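PDB 6IDY: lipase aflb from Neosartorya fumigata, which probably hydrolyses the ester bonds of triacylglycerols and related lipids, as a lipase of the alpha/beta-hydrolase fold. Local coordinates for residues E87-V91 with G92-A96; L403-D406 with D407-T411; I417-A420 with E421-Y425. One frame throughout, in Å; residues are numbered along the deposited sequence.

In the fold
The strand order of the central mixed sheet is that of an alpha/beta hydrolase, and all three contacts are local turns in the helices around it. Contact 1 closes helix 81-90, contact 2 opens helix 405-412 and contact 3 lies in the last part of helix 414-424, which follows it in the chain. Contacts 1 and 2 have centres about 13 Å apart and touch: I94 CD1 comes to 3.3 Å from L409 O, and P95 CD packs on L409 CD1. Contact 3 is separate, its nearest atoms about 9 Å from contact 1 and about 7 Å from contact 2. None of them supplies a ligand to the calcium ion, which is bound by D255, A377, H380 and G382.

Contact 1 (E87-V91 with G92-A96); sequences EILTV and GLIPA
I88 and L93 meet across a Schellman motif that ends helix 81-90, and both their backbones and their side chains take part. The N-H of L93 reaches back five residues to I88 O (3.1 Å), lying nearly on the line of the carbonyl bond at 176°. Inside this bond G92 N donates to L89 O at 2.9 Å, coming from above the carbonyl plane. G92 carries the positive phi (66°) that turns the chain out of the helix, a conformation that favours glycine.

The buried side of the turn is tight. I88 divides its two branches between the next residues: CD1 meets L93 CD2 at 3.5 Å, while CG2 packs against I94 CG1 at 3.6 Å. With CG held opposite its own backbone N (chi1 -168°), L93 directs a methyl to the I88 tip and also touches K69 and I70 of helix 63-73. I94 continues onto L99 and L102 of the helix that follows P95, its N-cap.

The solvent side belongs to T90, which is exposed, its hydroxyl bonded back to R86 O within the helix. The carbonyl of the partly exposed V91 is taken by K69 NZ. Beside helix 63-73, where the V91 side chain lies on I73, the contact is looser, with V91 CG2 and L93 CB 4.0 Å apart.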
loop_
_atom_site.group_PDB
_atom_site.type_symbol
_atom_site.label_atom_id
_atom_site.label_comp_id
_atom_site.label_asym_id
_atom_site.label_seq_id
_atom_site.Cartn_x
_atom_site.Cartn_y
_atom_site.Cartn_z
ATOM N N GLU A 87 0.589 -2.815 20.304
ATOM C CA GLU A 87 1.609 -3.796 20.693
ATOM C C GLU A 87 2.986 -3.556 20.069
ATOM O O GLU A 87 3.985 -3.941 20.676
ATOM C CB GLU A 87 1.132 -5.232 20.434
ATOM C CG GLU A 87 -0.010 -5.684 21.332
ATOM C CD GLU A 87 0.219 -5.535 22.825
ATOM O OE1 GLU A 87 1.284 -5.973 23.316
ATOM O OE2 GLU A 87 -0.672 -4.974 23.503
ATOM N N ILE A 88 3.035 -2.910 18.879
ATOM C CA ILE A 88 4.245 -2.516 18.147
ATOM C C ILE A 88 5.180 -1.714 19.085
ATOM O O ILE A 88 6.386 -1.971 19.128
ATOM C CB ILE A 88 3.815 -1.739 16.858
ATOM C CG1 ILE A 88 3.466 -2.703 15.686
ATOM C CG2 ILE A 88 4.790 -0.647 16.415
ATOM C CD1 ILE A 88 4.579 -3.489 15.054
ATOM N N LEU A 89 4.606 -0.791 19.872
ATOM C CA LEU A 89 5.388 -0.015 20.832
ATOM C C LEU A 89 5.586 -0.734 22.160
ATOM O O LEU A 89 6.659 -0.604 22.750
ATOM C CB LEU A 89 4.818 1.393 21.037
ATOM C CG LEU A 89 5.065 2.415 19.914
ATOM C CD1 LEU A 89 4.552 3.768 20.310
ATOM C CD2 LEU A 89 6.558 2.540 19.566
ATOM N N THR A 90 4.577 -1.507 22.623
ATOM C CA THR A 90 4.623 -2.267 23.888
ATOM C C THR A 90 5.808 -3.249 23.905
ATOM O O THR A 90 6.505 -3.353 24.915
ATOM C CB THR A 90 3.267 -2.956 24.159
ATOM O OG1 THR A 90 2.224 -1.986 24.060
ATOM C CG2 THR A 90 3.203 -3.632 25.533
ATOM N N VAL A 91 6.050 -3.931 22.771
ATOM C CA VAL A 91 7.156 -4.886 22.614
ATOM C C VAL A 91 8.490 -4.181 22.302
ATOM O O VAL A 91 9.523 -4.844 22.220
ATOM C CB VAL A 91 6.845 -6.026 21.598
ATOM C CG1 VAL A 91 5.583 -6.795 21.985
ATOM C CG2 VAL A 91 6.761 -5.506 20.162
ATOM N N GLY A 92 8.443 -2.863 22.105
ATOM C CA GLY A 92 9.606 -2.036 21.803
ATOM C C GLY A 92 10.248 -2.335 20.463
ATOM O O GLY A 92 11.474 -2.322 20.347
ATOM N N LEU A 93 9.427 -2.607 19.441
ATOM C CA LEU A 93 9.910 -2.925 18.097
ATOM C C LEU A 93 10.525 -1.715 17.375
ATOM O O LEU A 93 11.467 -1.886 16.596
ATOM C CB LEU A 93 8.772 -3.551 17.256
ATOM C CG LEU A 93 9.150 -4.207 15.918
ATOM C CD1 LEU A 93 9.950 -5.465 16.121
ATOM C CD2 LEU A 93 7.925 -4.568 15.134
ATOM N N ILE A 94 10.007 -0.503 17.633
ATOM C CA ILE A 94 10.480 0.687 16.934
ATOM C C ILE A 94 11.527 1.446 17.751
ATOM O O ILE A 94 11.205 1.981 18.816
ATOM C CB ILE A 94 9.336 1.611 16.426
ATOM C CG1 ILE A 94 8.073 0.825 15.955
ATOM C CG2 ILE A 94 9.841 2.573 15.331
ATOM C CD1 ILE A 94 8.248 -0.301 14.804
ATOM N N PRO A 95 12.789 1.504 17.263
ATOM C CA PRO A 95 13.808 2.271 17.993
ATOM C C PRO A 95 13.607 3.772 17.811
ATOM O O PRO A 95 12.903 4.202 16.889
ATOM C CB PRO A 95 15.139 1.775 17.413
ATOM C CG PRO A 95 14.808 1.117 16.141
ATOM C CD PRO A 95 13.325 0.946 16.005
ATOM N N ALA A 96 14.224 4.558 18.712
ATOM C CA ALA A 96 14.152 6.019 18.782
ATOM C C ALA A 96 14.472 6.737 17.473
ATOM O O ALA A 96 13.746 7.659 17.117
ATOM C CB ALA A 96 15.038 6.535 19.906
#

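Contact 2 (L403-D406 with D407-T411); sequences LGLD and DLLGT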
loop_
_atom_site.group_PDB
_atom_site.type_symbol
_atom_site.label_atom_id
_atom_site.label_comp_id
_atom_site.label_asym_id
_atom_site.label_seq_id
_atom_site.Cartn_x
_atom_site.Cartn_y
_atom_site.Cartn_z
ATOM N N LEU A 403 17.159 -5.529 1.653
ATOM C CA LEU A 403 16.667 -4.886 2.874
ATOM C C LEU A 403 17.345 -5.419 4.136
ATOM O O LEU A 403 17.860 -6.540 4.148
ATOM C CB LEU A 403 15.127 -4.999 2.991
ATOM C CG LEU A 403 14.258 -4.414 1.851
ATOM C CD1 LEU A 403 12.792 -4.639 2.135
ATOM C CD2 LEU A 403 14.506 -2.924 1.647
ATOM N N GLY A 404 17.329 -4.606 5.185
ATOM C CA GLY A 404 17.898 -4.954 6.482
ATOM C C GLY A 404 16.923 -4.753 7.620
ATOM O O GLY A 404 15.735 -4.499 7.391
ATOM N N LEU A 405 17.431 -4.853 8.857
ATOM C CA LEU A 405 16.674 -4.676 10.095
ATOM C C LEU A 405 15.850 -3.373 10.138
ATOM O O LEU A 405 14.653 -3.443 10.410
ATOM C CB LEU A 405 17.615 -4.787 11.314
ATOM C CG LEU A 405 17.015 -4.540 12.708
ATOM C CD1 LEU A 405 15.939 -5.567 13.059
ATOM C CD2 LEU A 405 18.103 -4.510 13.772
ATOM N N ASP A 406 16.478 -2.207 9.865
ATOM C CA ASP A 406 15.826 -0.885 9.876
ATOM C C ASP A 406 14.659 -0.786 8.903
ATOM O O ASP A 406 13.687 -0.082 9.178
ATOM C CB ASP A 406 16.847 0.238 9.629
ATOM C CG ASP A 406 17.843 0.465 10.764
ATOM O OD1 ASP A 406 17.745 -0.239 11.797
ATOM O OD2 ASP A 406 18.717 1.347 10.619
ATOM N N ASP A 407 14.750 -1.516 7.781
ATOM C CA ASP A 407 13.702 -1.600 6.760
ATOM C C ASP A 407 12.492 -2.366 7.308
ATOM O O ASP A 407 11.369 -1.902 7.142
ATOM C CB ASP A 407 14.254 -2.246 5.485
ATOM C CG ASP A 407 15.364 -1.437 4.838
ATOM O OD1 ASP A 407 15.141 -0.241 4.562
ATOM O OD2 ASP A 407 16.447 -2.006 4.595
ATOM N N LEU A 408 12.732 -3.497 8.015
ATOM C CA LEU A 408 11.702 -4.306 8.675
ATOM C C LEU A 408 11.008 -3.435 9.745
ATOM O O LEU A 408 9.780 -3.333 9.748
ATOM C CB LEU A 408 12.355 -5.549 9.343
ATOM C CG LEU A 408 11.458 -6.731 9.794
ATOM C CD1 LEU A 408 12.300 -7.913 10.153
ATOM C CD2 LEU A 408 10.605 -6.393 11.014
ATOM N N LEU A 409 11.804 -2.810 10.641
ATOM C CA LEU A 409 11.297 -1.969 11.735
ATOM C C LEU A 409 10.533 -0.746 11.252
ATOM O O LEU A 409 9.450 -0.468 11.761
ATOM C CB LEU A 409 12.410 -1.569 12.721
ATOM C CG LEU A 409 13.308 -2.695 13.273
ATOM C CD1 LEU A 409 14.419 -2.133 14.150
ATOM C CD2 LEU A 409 12.505 -3.750 14.023
ATOM N N GLY A 410 11.092 -0.050 10.267
ATOM C CA GLY A 410 10.492 1.136 9.670
ATOM C C GLY A 410 9.164 0.856 8.997
ATOM O O GLY A 410 8.224 1.640 9.147
ATOM N N THR A 411 9.072 -0.275 8.264
ATOM C CA THR A 411 7.834 -0.721 7.596
ATOM C C THR A 411 6.742 -0.988 8.644
ATOM O O THR A 411 5.591 -0.627 8.437
ATOM C CB THR A 411 8.111 -1.933 6.699
ATOM O OG1 THR A 411 9.079 -1.570 5.714
ATOM C CG2 THR A 411 6.853 -2.472 6.012
#
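D407 reaches back to G404, the N-cap residue of helix 405-412, and accepts its N-H on OD2 at 2.8 Å, with an N-H...O angle of 166°. This is one half of a capping box; the reciprocal half is missing because glycine has no side chain to offer. OD2 uses its anti lone pair for the bond, and OD1 forms a salt bridge with K183, so two different partners hold the carboxylate. The L403 side chain crosses that of D407 at about a right angle, with CD2 3.6 Å from D407 CG.

G404 O accepts from L408 N at 3.2 Å, in the carbonyl plane, and only weakly from D407 N. L409 N bonds L405 O at 2.9 Å and G410 N bonds D406 O at 2.8 Å. D407 O is gripped twice by T411, by OG1 at 2.7 Å and by N at 3.0 Å, from opposite faces of its plane; the same hydroxyl bonds N180. D406 OD1 pairs with R55.

On the apolar face L405 CG lies 3.8 Å from L409 CD1. These two leucines rest on A66 of helix 63-73, where L408 also meets F67 and I70, while L409 and D406 touch I98 of helix 96-103.

Contact 3 (I417-A420 with E421-Y425); sequences IALA and EVLAY
L419 holds CG opposite its backbone N (chi1 -176°) and L423 holds its CG opposite the carbonyl carbon (chi1 -59°), which brings the two leucines together one turn apart on helix 414-424. L419 CG lies 3.9 Å from L423 CD1, and L423 CG also closes over the L419 carbonyl, 3.2 Å from its oxygen. That same oxygen accepts from L423 N at 2.9 Å, nearly along the carbonyl bond; one residue thus supplies both the bond to this oxygen and an apolar carbon beside it. V422 does likewise a step earlier: its CG2 sits 3.3 Å from A418 O, the acceptor for V422 N.

E421 N completes a nearly straight bond to I417 O (170°), after which the glutamate chain bends at chi2 and leads off to Y105, whose OH bonds OE2. The helix ends at A424, and Y425 is the first residue to leave helical geometry; K428 NZ takes the carbonyl oxygens of L423 and Y425 just there.

Three helices border this last part of helix 414-424. L419 and L423 face I36, I40, A33 and A37 of helix 31-47; A420 and A424 meet I19 of helix 16-24; and A418 and L419 pack on F81 of helix 81-90.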
loop_
_atom_site.group_PDB
_atom_site.type_symbol
_atom_site.label_atom_id
_atom_site.label_comp_id
_atom_site.label_asym_id
_atom_site.label_seq_id
_atom_site.Cartn_x
_atom_site.Cartn_y
_atom_site.Cartn_z
ATOM N N ILE A 417 1.768 5.974 11.788
ATOM C CA ILE A 417 1.354 7.061 10.897
ATOM C C ILE A 417 -0.100 6.810 10.462
ATOM O O ILE A 417 -0.928 7.729 10.523
ATOM C CB ILE A 417 2.321 7.211 9.691
ATOM C CG1 ILE A 417 3.696 7.718 10.160
ATOM C CG2 ILE A 417 1.722 8.138 8.623
ATOM C CD1 ILE A 417 4.796 7.598 9.117
ATOM N N ALA A 418 -0.406 5.554 10.067
ATOM C CA ALA A 418 -1.752 5.160 9.646
ATOM C C ALA A 418 -2.793 5.500 10.723
ATOM O O ALA A 418 -3.836 6.066 10.389
ATOM C CB ALA A 418 -1.797 3.682 9.279
ATOM N N LEU A 419 -2.466 5.256 12.016
ATOM C CA LEU A 419 -3.364 5.575 13.123
ATOM C C LEU A 419 -3.570 7.081 13.260
ATOM O O LEU A 419 -4.714 7.522 13.366
ATOM C CB LEU A 419 -2.901 4.971 14.462
ATOM C CG LEU A 419 -3.870 5.194 15.641
ATOM C CD1 LEU A 419 -5.210 4.499 15.407
ATOM C CD2 LEU A 419 -3.254 4.773 16.946
ATOM N N ALA A 420 -2.467 7.860 13.236
ATOM C CA ALA A 420 -2.500 9.317 13.321
ATOM C C ALA A 420 -3.361 9.907 12.199
ATOM O O ALA A 420 -4.228 10.726 12.484
ATOM C CB ALA A 420 -1.087 9.874 13.248
ATOM N N GLU A 421 -3.166 9.450 10.938
ATOM C CA GLU A 421 -3.946 9.918 9.787
ATOM C C GLU A 421 -5.446 9.590 9.928
ATOM O O GLU A 421 -6.285 10.456 9.662
ATOM C CB GLU A 421 -3.385 9.357 8.469
ATOM C CG GLU A 421 -2.099 10.026 7.995
ATOM C CD GLU A 421 -2.220 11.468 7.540
ATOM O OE1 GLU A 421 -3.273 11.834 6.973
ATOM O OE2 GLU A 421 -1.261 12.237 7.758
ATOM N N VAL A 422 -5.779 8.359 10.356
ATOM C CA VAL A 422 -7.178 7.933 10.547
ATOM C C VAL A 422 -7.861 8.805 11.613
ATOM O O VAL A 422 -8.947 9.349 11.365
ATOM C CB VAL A 422 -7.311 6.405 10.849
ATOM C CG1 VAL A 422 -8.717 6.049 11.320
ATOM C CG2 VAL A 422 -6.961 5.575 9.621
ATOM N N LEU A 423 -7.193 8.981 12.766
ATOM C CA LEU A 423 -7.734 9.754 13.882
ATOM C C LEU A 423 -7.884 11.238 13.572
ATOM O O LEU A 423 -8.889 11.828 13.966
ATOM C CB LEU A 423 -6.933 9.515 15.173
ATOM C CG LEU A 423 -6.865 8.051 15.685
ATOM C CD1 LEU A 423 -6.200 7.977 17.051
ATOM C CD2 LEU A 423 -8.242 7.399 15.758
ATOM N N ALA A 424 -6.945 11.826 12.814
ATOM C CA ALA A 424 -7.005 13.248 12.442
ATOM C C ALA A 424 -7.970 13.532 11.285
ATOM O O ALA A 424 -8.305 14.693 11.058
ATOM C CB ALA A 424 -5.615 13.757 12.087
ATOM N N TYR A 425 -8.403 12.493 10.540
ATOM C CA TYR A 425 -9.303 12.681 9.401
ATOM C C TYR A 425 -10.640 13.246 9.837
ATOM O O TYR A 425 -11.316 12.666 10.686
ATOM C CB TYR A 425 -9.496 11.386 8.598
ATOM C CG TYR A 425 -10.251 11.597 7.302
ATOM C CD1 TYR A 425 -11.645 11.600 7.274
ATOM C CD2 TYR A 425 -9.574 11.790 6.100
ATOM C CE1 TYR A 425 -12.344 11.798 6.083
ATOM C CE2 TYR A 425 -10.263 11.965 4.902
ATOM C CZ TYR A 425 -11.648 11.971 4.899
ATOM O OH TYR A 425 -12.338 12.150 3.723
#